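Local structure of thiosulfate sulfurtransferase (Pseudomonas aeruginosa, 1YT8) at residues A25-D33 with P40-S49; L416-L427 with L481-R489. The protein probably transfers sulfur from thiosulfate to cyanide, as rhodanese-family sulfurtransferases do, and is built from four rhodanese-like domains in one chain. All blocks are in the same frame, centred on the assembly; numbering follows the deposited sequence.

Interaction 1. Residues A25-D33 with P40-S49; sequences ALLDVREED and PLFAANLPLS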
loop_
_atom_site.group_PDB
_atom_site.type_symbol
_atom_site.label_atom_id
_atom_site.label_comp_id
_atom_site.label_asym_id
_atom_site.label_seq_id
_atom_site.Cartn_x
_atom_site.Cartn_y
_atom_site.Cartn_z
ATOM N N ALA A 25 -15.982 5.333 3.402
ATOM C CA ALA A 25 -15.025 4.834 2.432
ATOM C C ALA A 25 -15.245 5.641 1.158
ATOM O O ALA A 25 -16.284 5.514 0.512
ATOM C CB ALA A 25 -15.250 3.344 2.171
ATOM N N LEU A 26 -14.281 6.498 0.834
ATOM C CA LEU A 26 -14.337 7.331 -0.368
ATOM C C LEU A 26 -13.409 6.640 -1.359
ATOM O O LEU A 26 -12.186 6.725 -1.236
ATOM C CB LEU A 26 -13.825 8.740 -0.059
ATOM C CG LEU A 26 -13.750 9.738 -1.215
ATOM C CD1 LEU A 26 -15.131 9.921 -1.829
ATOM C CD2 LEU A 26 -13.214 11.065 -0.703
ATOM N N LEU A 27 -13.993 5.961 -2.340
ATOM C CA LEU A 27 -13.204 5.201 -3.300
ATOM C C LEU A 27 -13.095 5.771 -4.708
ATOM O O LEU A 27 -14.102 6.010 -5.374
ATOM C CB LEU A 27 -13.761 3.777 -3.390
ATOM C CG LEU A 27 -13.942 3.000 -2.084
ATOM C CD1 LEU A 27 -14.595 1.650 -2.376
ATOM C CD2 LEU A 27 -12.591 2.810 -1.409
ATOM N N ASP A 28 -11.858 5.972 -5.152
ATOM C CA ASP A 28 -11.579 6.459 -6.497
ATOM C C ASP A 28 -11.455 5.156 -7.290
ATOM O O ASP A 28 -10.523 4.382 -7.067
ATOM C CB ASP A 28 -10.246 7.210 -6.522
ATOM C CG ASP A 28 -9.983 7.906 -7.853
ATOM O OD1 ASP A 28 -10.339 7.345 -8.914
ATOM O OD2 ASP A 28 -9.406 9.013 -7.837
ATOM N N VAL A 29 -12.388 4.904 -8.201
ATOM C CA VAL A 29 -12.351 3.663 -8.966
ATOM C C VAL A 29 -11.583 3.701 -10.288
ATOM O O VAL A 29 -11.593 2.728 -11.041
ATOM C CB VAL A 29 -13.781 3.127 -9.222
ATOM C CG1 VAL A 29 -14.437 2.775 -7.894
ATOM C CG2 VAL A 29 -14.611 4.167 -9.975
ATOM N N ARG A 30 -10.921 4.817 -10.574
ATOM C CA ARG A 30 -10.121 4.923 -11.791
ATOM C C ARG A 30 -8.845 4.108 -11.573
ATOM O O ARG A 30 -8.598 3.623 -10.466
ATOM C CB ARG A 30 -9.733 6.380 -12.053
ATOM C CG ARG A 30 -10.891 7.318 -12.346
ATOM C CD ARG A 30 -10.394 8.753 -12.461
ATOM N NE ARG A 30 -9.954 9.291 -11.176
ATOM C CZ ARG A 30 -9.266 10.421 -11.035
ATOM N NH1 ARG A 30 -8.931 11.136 -12.104
ATOM N NH2 ARG A 30 -8.914 10.837 -9.826
ATOM N N GLU A 31 -8.044 3.951 -12.623
ATOM C CA GLU A 31 -6.780 3.233 -12.506
ATOM C C GLU A 31 -5.845 4.095 -11.654
ATOM O O GLU A 31 -6.104 5.284 -11.448
ATOM C CB GLU A 31 -6.158 2.999 -13.884
ATOM C CG GLU A 31 -6.977 2.099 -14.814
ATOM C CD GLU A 31 -7.193 0.707 -14.247
ATOM O OE1 GLU A 31 -6.257 0.163 -13.619
ATOM O OE2 GLU A 31 -8.289 0.141 -14.443
ATOM N N GLU A 32 -4.751 3.506 -11.180
ATOM C CA GLU A 32 -3.822 4.230 -10.320
ATOM C C GLU A 32 -3.168 5.478 -10.905
ATOM O O GLU A 32 -3.048 6.483 -10.208
ATOM C CB GLU A 32 -2.730 3.288 -9.788
ATOM C CG GLU A 32 -1.921 3.912 -8.645
ATOM C CD GLU A 32 -0.832 3.005 -8.101
ATOM O OE1 GLU A 32 0.104 2.668 -8.858
ATOM O OE2 GLU A 32 -0.904 2.636 -6.908
ATOM N N ASP A 33 -2.743 5.444 -12.168
ATOM C CA ASP A 33 -2.096 6.633 -12.710
ATOM C C ASP A 33 -3.014 7.859 -12.708
ATOM O O ASP A 33 -2.597 8.940 -12.299
ATOM C CB ASP A 33 -1.533 6.380 -14.111
ATOM C CG ASP A 33 -0.521 7.438 -14.516
ATOM O OD1 ASP A 33 0.405 7.707 -13.719
ATOM O OD2 ASP A 33 -0.647 8.002 -15.619
ATOM N N PRO A 40 -9.006 13.493 -3.557
ATOM C CA PRO A 40 -9.192 14.056 -2.217
ATOM C C PRO A 40 -8.214 13.388 -1.256
ATOM O O PRO A 40 -7.823 12.239 -1.460
ATOM C CB PRO A 40 -10.647 13.716 -1.900
ATOM C CG PRO A 40 -11.294 13.748 -3.256
ATOM C CD PRO A 40 -10.285 13.005 -4.101
ATOM N N LEU A 41 -7.833 14.104 -0.207
ATOM C CA LEU A 41 -6.881 13.590 0.777
ATOM C C LEU A 41 -7.136 12.171 1.282
ATOM O O LEU A 41 -6.220 11.342 1.310
ATOM C CB LEU A 41 -6.815 14.543 1.972
ATOM C CG LEU A 41 -5.864 14.162 3.110
ATOM C CD1 LEU A 41 -4.458 13.934 2.554
ATOM C CD2 LEU A 41 -5.854 15.284 4.148
ATOM N N PHE A 42 -8.373 11.886 1.678
ATOM C CA PHE A 42 -8.699 10.573 2.216
ATOM C C PHE A 42 -9.363 9.598 1.259
ATOM O O PHE A 42 -9.913 8.571 1.677
ATOM C CB PHE A 42 -9.519 10.741 3.500
ATOM C CG PHE A 42 -8.721 11.329 4.630
ATOM C CD1 PHE A 42 -7.683 10.600 5.206
ATOM C CD2 PHE A 42 -8.933 12.640 5.049
ATOM C CE1 PHE A 42 -6.858 11.169 6.180
ATOM C CE2 PHE A 42 -8.117 13.220 6.021
ATOM C CZ PHE A 42 -7.075 12.483 6.588
ATOM N N ALA A 43 -9.289 9.906 -0.030
ATOM C CA ALA A 43 -9.847 9.020 -1.036
ATOM C C ALA A 43 -8.878 7.849 -1.189
ATOM O O ALA A 43 -7.669 8.043 -1.337
ATOM C CB ALA A 43 -10.001 9.754 -2.368
ATOM N N ALA A 44 -9.414 6.637 -1.127
ATOM C CA ALA A 44 -8.611 5.436 -1.282
ATOM C C ALA A 44 -8.791 4.976 -2.717
ATOM O O ALA A 44 -9.892 5.057 -3.261
ATOM C CB ALA A 44 -9.088 4.353 -0.316
ATOM N N ASN A 45 -7.719 4.497 -3.338
ATOM C CA ASN A 45 -7.818 4.044 -4.715
ATOM C C ASN A 45 -8.098 2.549 -4.807
ATOM O O ASN A 45 -7.301 1.729 -4.362
ATOM C CB ASN A 45 -6.531 4.384 -5.477
ATOM C CG ASN A 45 -6.595 3.999 -6.949
ATOM O OD1 ASN A 45 -7.623 4.169 -7.609
ATOM N ND2 ASN A 45 -5.485 3.503 -7.476
ATOM N N LEU A 46 -9.255 2.205 -5.358
ATOM C CA LEU A 46 -9.612 0.809 -5.563
ATOM C C LEU A 46 -10.176 0.734 -6.973
ATOM O O LEU A 46 -11.382 0.840 -7.189
ATOM C CB LEU A 46 -10.644 0.323 -4.537
ATOM C CG LEU A 46 -11.096 -1.134 -4.745
ATOM C CD1 LEU A 46 -9.894 -2.024 -5.030
ATOM C CD2 LEU A 46 -11.859 -1.627 -3.517
ATOM N N PRO A 47 -9.286 0.580 -7.961
ATOM C CA PRO A 47 -9.660 0.494 -9.375
ATOM C C PRO A 47 -10.788 -0.494 -9.637
ATOM O O PRO A 47 -10.774 -1.618 -9.130
ATOM C CB PRO A 47 -8.359 0.063 -10.043
ATOM C CG PRO A 47 -7.308 0.714 -9.171
ATOM C CD PRO A 47 -7.833 0.398 -7.792
ATOM N N LEU A 48 -11.769 -0.064 -10.423
ATOM C CA LEU A 48 -12.889 -0.922 -10.777
ATOM C C LEU A 48 -12.328 -2.265 -11.246
ATOM O O LEU A 48 -12.893 -3.318 -10.964
ATOM C CB LEU A 48 -13.707 -0.286 -11.907
ATOM C CG LEU A 48 -14.885 -1.105 -12.447
ATOM C CD1 LEU A 48 -15.994 -1.179 -11.407
ATOM C CD2 LEU A 48 -15.399 -0.459 -13.727
ATOM N N SER A 49 -11.200 -2.214 -11.947
ATOM C CA SER A 49 -10.552 -3.420 -12.467
ATOM C C SER A 49 -10.304 -4.526 -11.441
ATOM O O SER A 49 -10.341 -5.712 -11.789
ATOM C CB SER A 49 -9.230 -3.056 -13.145
ATOM O OG SER A 49 -9.454 -2.317 -14.329
HETATM O O HOH W 1 -11.865 6.657 2.420
HETATM O O HOH W 2 -10.397 0.798 -12.967
#

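Interaction 2. Residues L416-L427 with L481-R489; sequences LRSQLKQALERL and LLASPRIDR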
loop_
_atom_site.group_PDB
_atom_site.type_symbol
_atom_site.label_atom_id
_atom_site.label_comp_id
_atom_site.label_asym_id
_atom_site.label_seq_id
_atom_site.Cartn_x
_atom_site.Cartn_y
_atom_site.Cartn_z
ATOM N N LEU A 416 -7.061 -3.684 -19.927
ATOM C CA LEU A 416 -7.506 -3.127 -18.660
ATOM C C LEU A 416 -8.939 -3.620 -18.542
ATOM O O LEU A 416 -9.736 -3.431 -19.461
ATOM C CB LEU A 416 -7.523 -1.598 -18.705
ATOM C CG LEU A 416 -6.218 -0.825 -18.532
ATOM C CD1 LEU A 416 -6.490 0.665 -18.719
ATOM C CD2 LEU A 416 -5.641 -1.101 -17.146
ATOM N N ARG A 417 -9.275 -4.252 -17.429
ATOM C CA ARG A 417 -10.632 -4.740 -17.261
ATOM C C ARG A 417 -11.632 -3.586 -17.298
ATOM O O ARG A 417 -12.773 -3.757 -17.730
ATOM C CB ARG A 417 -10.767 -5.497 -15.940
ATOM C CG ARG A 417 -12.160 -6.063 -15.724
ATOM C CD ARG A 417 -12.269 -6.774 -14.401
ATOM N NE ARG A 417 -13.651 -7.126 -14.091
ATOM C CZ ARG A 417 -14.113 -7.288 -12.858
ATOM N NH1 ARG A 417 -13.299 -7.129 -11.821
ATOM N NH2 ARG A 417 -15.391 -7.591 -12.659
ATOM N N SER A 418 -11.185 -2.410 -16.865
ATOM C CA SER A 418 -12.028 -1.217 -16.818
ATOM C C SER A 418 -12.289 -0.578 -18.178
ATOM O O SER A 418 -13.122 0.318 -18.290
ATOM C CB SER A 418 -11.405 -0.171 -15.886
ATOM O OG SER A 418 -10.165 0.295 -16.394
ATOM N N GLN A 419 -11.577 -1.037 -19.204
ATOM C CA GLN A 419 -11.738 -0.496 -20.551
ATOM C C GLN A 419 -11.872 -1.608 -21.588
ATOM O O GLN A 419 -11.315 -1.520 -22.685
ATOM C CB GLN A 419 -10.539 0.399 -20.897
ATOM C CG GLN A 419 -10.408 1.621 -19.994
ATOM C CD GLN A 419 -9.288 2.558 -20.413
ATOM O OE1 GLN A 419 -8.873 2.575 -21.574
ATOM N NE2 GLN A 419 -8.809 3.363 -19.470
ATOM N N LEU A 420 -12.630 -2.645 -21.244
ATOM C CA LEU A 420 -12.818 -3.778 -22.139
ATOM C C LEU A 420 -13.544 -3.457 -23.443
ATOM O O LEU A 420 -13.210 -4.015 -24.488
ATOM C CB LEU A 420 -13.548 -4.910 -21.409
ATOM C CG LEU A 420 -12.698 -5.767 -20.466
ATOM C CD1 LEU A 420 -13.592 -6.720 -19.692
ATOM C CD2 LEU A 420 -11.659 -6.546 -21.277
ATOM N N LYS A 421 -14.534 -2.572 -23.393
ATOM C CA LYS A 421 -15.269 -2.235 -24.607
ATOM C C LYS A 421 -14.302 -1.736 -25.671
ATOM O O LYS A 421 -14.287 -2.230 -26.802
ATOM C CB LYS A 421 -16.321 -1.160 -24.323
ATOM C CG LYS A 421 -17.157 -0.788 -25.542
ATOM C CD LYS A 421 -18.201 0.263 -25.193
ATOM C CE LYS A 421 -19.105 0.571 -26.382
ATOM N NZ LYS A 421 -18.354 1.154 -27.529
ATOM N N GLN A 422 -13.483 -0.761 -25.295
ATOM C CA GLN A 422 -12.509 -0.190 -26.212
ATOM C C GLN A 422 -11.477 -1.219 -26.672
ATOM O O GLN A 422 -11.119 -1.266 -27.848
ATOM C CB GLN A 422 -11.797 0.987 -25.545
ATOM C CG GLN A 422 -10.805 1.694 -26.452
ATOM C CD GLN A 422 -10.057 2.810 -25.745
ATOM O OE1 GLN A 422 -9.379 2.583 -24.739
ATOM N NE2 GLN A 422 -10.177 4.022 -26.269
ATOM N N ALA A 423 -10.999 -2.045 -25.747
ATOM C CA ALA A 423 -9.999 -3.052 -26.086
ATOM C C ALA A 423 -10.514 -4.051 -27.113
ATOM O O ALA A 423 -9.821 -4.375 -28.080
ATOM C CB ALA A 423 -9.552 -3.785 -24.836
ATOM N N LEU A 424 -11.729 -4.543 -26.896
ATOM C CA LEU A 424 -12.326 -5.513 -27.802
ATOM C C LEU A 424 -12.545 -4.920 -29.189
ATOM O O LEU A 424 -12.357 -5.604 -30.196
ATOM C CB LEU A 424 -13.647 -6.030 -27.221
ATOM C CG LEU A 424 -13.517 -6.821 -25.917
ATOM C CD1 LEU A 424 -14.896 -7.212 -25.407
ATOM C CD2 LEU A 424 -12.666 -8.059 -26.151
ATOM N N GLU A 425 -12.940 -3.651 -29.243
ATOM C CA GLU A 425 -13.151 -2.986 -30.522
ATOM C C GLU A 425 -11.823 -2.942 -31.271
ATOM O O GLU A 425 -11.761 -3.283 -32.453
ATOM C CB GLU A 425 -13.673 -1.560 -30.318
ATOM C CG GLU A 425 -15.019 -1.487 -29.625
ATOM C CD GLU A 425 -15.531 -0.064 -29.484
ATOM O OE1 GLU A 425 -14.727 0.835 -29.155
ATOM O OE2 GLU A 425 -16.744 0.154 -29.686
ATOM N N ARG A 426 -10.762 -2.534 -30.576
ATOM C CA ARG A 426 -9.431 -2.452 -31.179
ATOM C C ARG A 426 -8.916 -3.792 -31.701
ATOM O O ARG A 426 -8.348 -3.865 -32.792
ATOM C CB ARG A 426 -8.418 -1.894 -30.168
ATOM C CG ARG A 426 -8.515 -0.396 -29.955
ATOM C CD ARG A 426 -7.565 0.083 -28.859
ATOM N NE ARG A 426 -7.610 1.537 -28.732
ATOM C CZ ARG A 426 -7.079 2.226 -27.728
ATOM N NH1 ARG A 426 -6.453 1.600 -26.740
ATOM N NH2 ARG A 426 -7.159 3.551 -27.721
ATOM N N LEU A 427 -9.111 -4.847 -30.919
ATOM C CA LEU A 427 -8.641 -6.173 -31.294
ATOM C C LEU A 427 -9.432 -6.808 -32.435
ATOM O O LEU A 427 -9.023 -7.833 -32.990
ATOM C CB LEU A 427 -8.647 -7.080 -30.065
ATOM C CG LEU A 427 -7.628 -6.634 -29.008
ATOM C CD1 LEU A 427 -7.855 -7.371 -27.700
ATOM C CD2 LEU A 427 -6.218 -6.884 -29.535
ATOM N N LEU A 481 1.563 -6.691 -27.517
ATOM C CA LEU A 481 0.291 -6.182 -28.007
ATOM C C LEU A 481 -0.519 -5.551 -26.880
ATOM O O LEU A 481 -1.134 -6.256 -26.089
ATOM C CB LEU A 481 -0.511 -7.319 -28.643
ATOM C CG LEU A 481 -1.847 -6.940 -29.289
ATOM C CD1 LEU A 481 -1.642 -5.840 -30.321
ATOM C CD2 LEU A 481 -2.459 -8.179 -29.936
ATOM N N LEU A 482 -0.512 -4.222 -26.811
ATOM C CA LEU A 482 -1.253 -3.507 -25.775
ATOM C C LEU A 482 -2.562 -2.993 -26.360
ATOM O O LEU A 482 -2.563 -2.117 -27.224
ATOM C CB LEU A 482 -0.421 -2.332 -25.251
ATOM C CG LEU A 482 0.991 -2.680 -24.768
ATOM C CD1 LEU A 482 1.724 -1.407 -24.367
ATOM C CD2 LEU A 482 0.914 -3.653 -23.597
ATOM N N ALA A 483 -3.674 -3.545 -25.888
ATOM C CA ALA A 483 -4.989 -3.152 -26.373
ATOM C C ALA A 483 -5.594 -2.054 -25.502
ATOM O O ALA A 483 -6.700 -1.579 -25.764
ATOM C CB ALA A 483 -5.910 -4.365 -26.408
ATOM N N SER A 484 -4.860 -1.665 -24.465
ATOM C CA SER A 484 -5.285 -0.616 -23.538
ATOM C C SER A 484 -4.062 0.219 -23.182
ATOM O O SER A 484 -2.933 -0.233 -23.338
ATOM C CB SER A 484 -5.849 -1.221 -22.244
ATOM O OG SER A 484 -7.022 -1.982 -22.468
ATOM N N PRO A 485 -4.269 1.453 -22.699
ATOM C CA PRO A 485 -3.134 2.308 -22.329
ATOM C C PRO A 485 -2.552 1.855 -20.986
ATOM O O PRO A 485 -3.299 1.459 -20.094
ATOM C CB PRO A 485 -3.767 3.694 -22.251
ATOM C CG PRO A 485 -5.147 3.386 -21.728
ATOM C CD PRO A 485 -5.546 2.179 -22.560
ATOM N N ARG A 486 -1.228 1.906 -20.839
ATOM C CA ARG A 486 -0.599 1.492 -19.584
ATOM C C ARG A 486 -0.721 2.563 -18.508
ATOM O O ARG A 486 0.223 3.312 -18.256
ATOM C CB ARG A 486 0.883 1.154 -19.786
ATOM C CG ARG A 486 1.138 -0.142 -20.530
ATOM C CD ARG A 486 2.621 -0.506 -20.534
ATOM N NE ARG A 486 3.116 -0.877 -19.210
ATOM C CZ ARG A 486 4.357 -1.295 -18.968
ATOM N NH1 ARG A 486 5.229 -1.390 -19.961
ATOM N NH2 ARG A 486 4.724 -1.632 -17.737
ATOM N N ILE A 487 -1.886 2.626 -17.876
ATOM C CA ILE A 487 -2.132 3.597 -16.816
ATOM C C ILE A 487 -2.468 2.890 -15.506
ATOM O O ILE A 487 -2.924 3.524 -14.551
ATOM C CB ILE A 487 -3.314 4.522 -17.176
ATOM C CG1 ILE A 487 -4.567 3.678 -17.444
ATOM C CG2 ILE A 487 -2.955 5.379 -18.383
ATOM C CD1 ILE A 487 -5.837 4.490 -17.644
ATOM N N ASP A 488 -2.234 1.579 -15.456
ATOM C CA ASP A 488 -2.556 0.813 -14.264
ATOM C C ASP A 488 -1.609 1.024 -13.088
ATOM O O ASP A 488 -1.922 0.631 -11.966
ATOM C CB ASP A 488 -2.697 -0.686 -14.602
ATOM C CG ASP A 488 -1.429 -1.302 -15.185
ATOM O OD1 ASP A 488 -0.668 -0.609 -15.888
ATOM O OD2 ASP A 488 -1.214 -2.511 -14.957
ATOM N N ARG A 489 -0.467 1.662 -13.334
ATOM C CA ARG A 489 0.487 1.933 -12.262
ATOM C C ARG A 489 1.111 3.322 -12.329
ATOM O O ARG A 489 1.582 3.761 -13.377
ATOM C CB ARG A 489 1.608 0.885 -12.240
ATOM C CG ARG A 489 2.730 1.248 -11.266
ATOM C CD ARG A 489 3.738 0.135 -11.064
ATOM N NE ARG A 489 4.803 0.558 -10.154
ATOM C CZ ARG A 489 5.736 1.455 -10.457
ATOM N NH1 ARG A 489 5.751 2.024 -11.657
ATOM N NH2 ARG A 489 6.643 1.806 -9.552
HETATM O O HOH W 3 -8.808 -0.327 -23.640
#

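Interaction 1. Residues A25-D33 with P40-S49
The carbonyl of L26 takes the backbone N-H of A44 almost head-on: A44 N lies 2.8 Å from L26 O, with a C=O...N angle of 173°. The carbonyl of the same A44 accepts D28 N at 2.9 Å, and D28 O receives L46 N, so the parallel ladder is threaded from both sides. Past the strand the pairing continues in the loops, L48 N giving a bond of 2.9 Å to V29 O. The two strands, 25-28 and 44-45, belong to a right-handed beta-alpha-beta crossover of the first rhodanese-like domain; 44-45 is the outermost strand of its parallel sheet, and 66-69 pairs with the other edge of 25-28. D28 is held within its own segment: OD1 accepts both R30 N, in an Asx turn, and R30 NE, while OD2 takes R30 NH2 at 2.7 Å, a side-on salt bridge close to the guanidinium plane. R30 NH2 also reaches the carbonyl of A38, and Y69 OH bonds weakly to D28 OD2. E31, its chain bent at chi2 (-60°), brings OE2 within 2.7 Å of S49 OG, which donates to the syn lone pair. Water 2 donates to E31 OE2 and V29 O and accepts from S49 N; water 1 links L26 N to F42 O. On the D28 side of the strand, L26 CD2 rests on A43 CB (3.8 Å) and P40 CB.

Interaction 2. Residues L416-L427 with L481-R489
L416 leads the contact, reaching from the loop ahead of helix 420-427 into the bend made by S484, P485, I487 and D488. Its backbone N donates to S484 OG at 3.1 Å, and its CB lies beside the same serine. CG, anti to the carbonyl carbon (chi1 -80°), sits 3.8 Å from S484 CB. There the chain forks: CD1 turns to the carbonyl O of P485 and to I487 CG1, 3.8 Å away, the two side chains crossing at about a right angle, while CD2 meets D488 CB at 3.9 Å. D488 OD1 is hydrogen-bonded to S401 OG. S484 OG also bonds to water 3, and that water donates to Q419 O, the carbonyl at the N-cap position of the helix. Next to this, Q419 extends so that its amide end meets the CD-CG edge of P485 and, across it, I487 CD1. Further along, A423 and A483, with CB atoms 4.0 Å apart, mark the closest approach of the two backbones. R426 stretches out from the helix and lays one guanidinium face over the Q422 amide; NH1, at the edge of the group, makes a weak bond of 3.3 Å to A483 O. At the far end L427 grips A483 CB with CD1 (3.8 Å) and touches L481 with CD2. L481 and A483 also pair by backbone bonds with W414 of strand 413-414. Segment 481-489, part of the long connection from helix 464-470 to helix 501-512, therefore lies along the outer edge of the fourth rhodanese-like domain, an alpha/beta fold whose parallel sheet ends at strand 413-414.

How the interactions relate
Interaction 1 lies in the first rhodanese-like domain and interaction 2 in the fourth, yet their centres are only 19 Å apart and they meet directly. E31 OE2, already engaged by S49 and water 2, is 2.7 Å from S418 OG in a probable hydrogen bond, and D33 N approaches I487 O at 3.1 Å, so both segments of interaction 2 touch segment 25-33. R417 reinforces the seam through S49 O and E52, and E32 is bound by R492 just beyond segment 481-489. The sulfite pocket, formed by C193 to R198 with Q312, uses residues of neither contact; the bonds between the two contacts tie the first rhodanese-like domain to the fourth and to the connection that follows it.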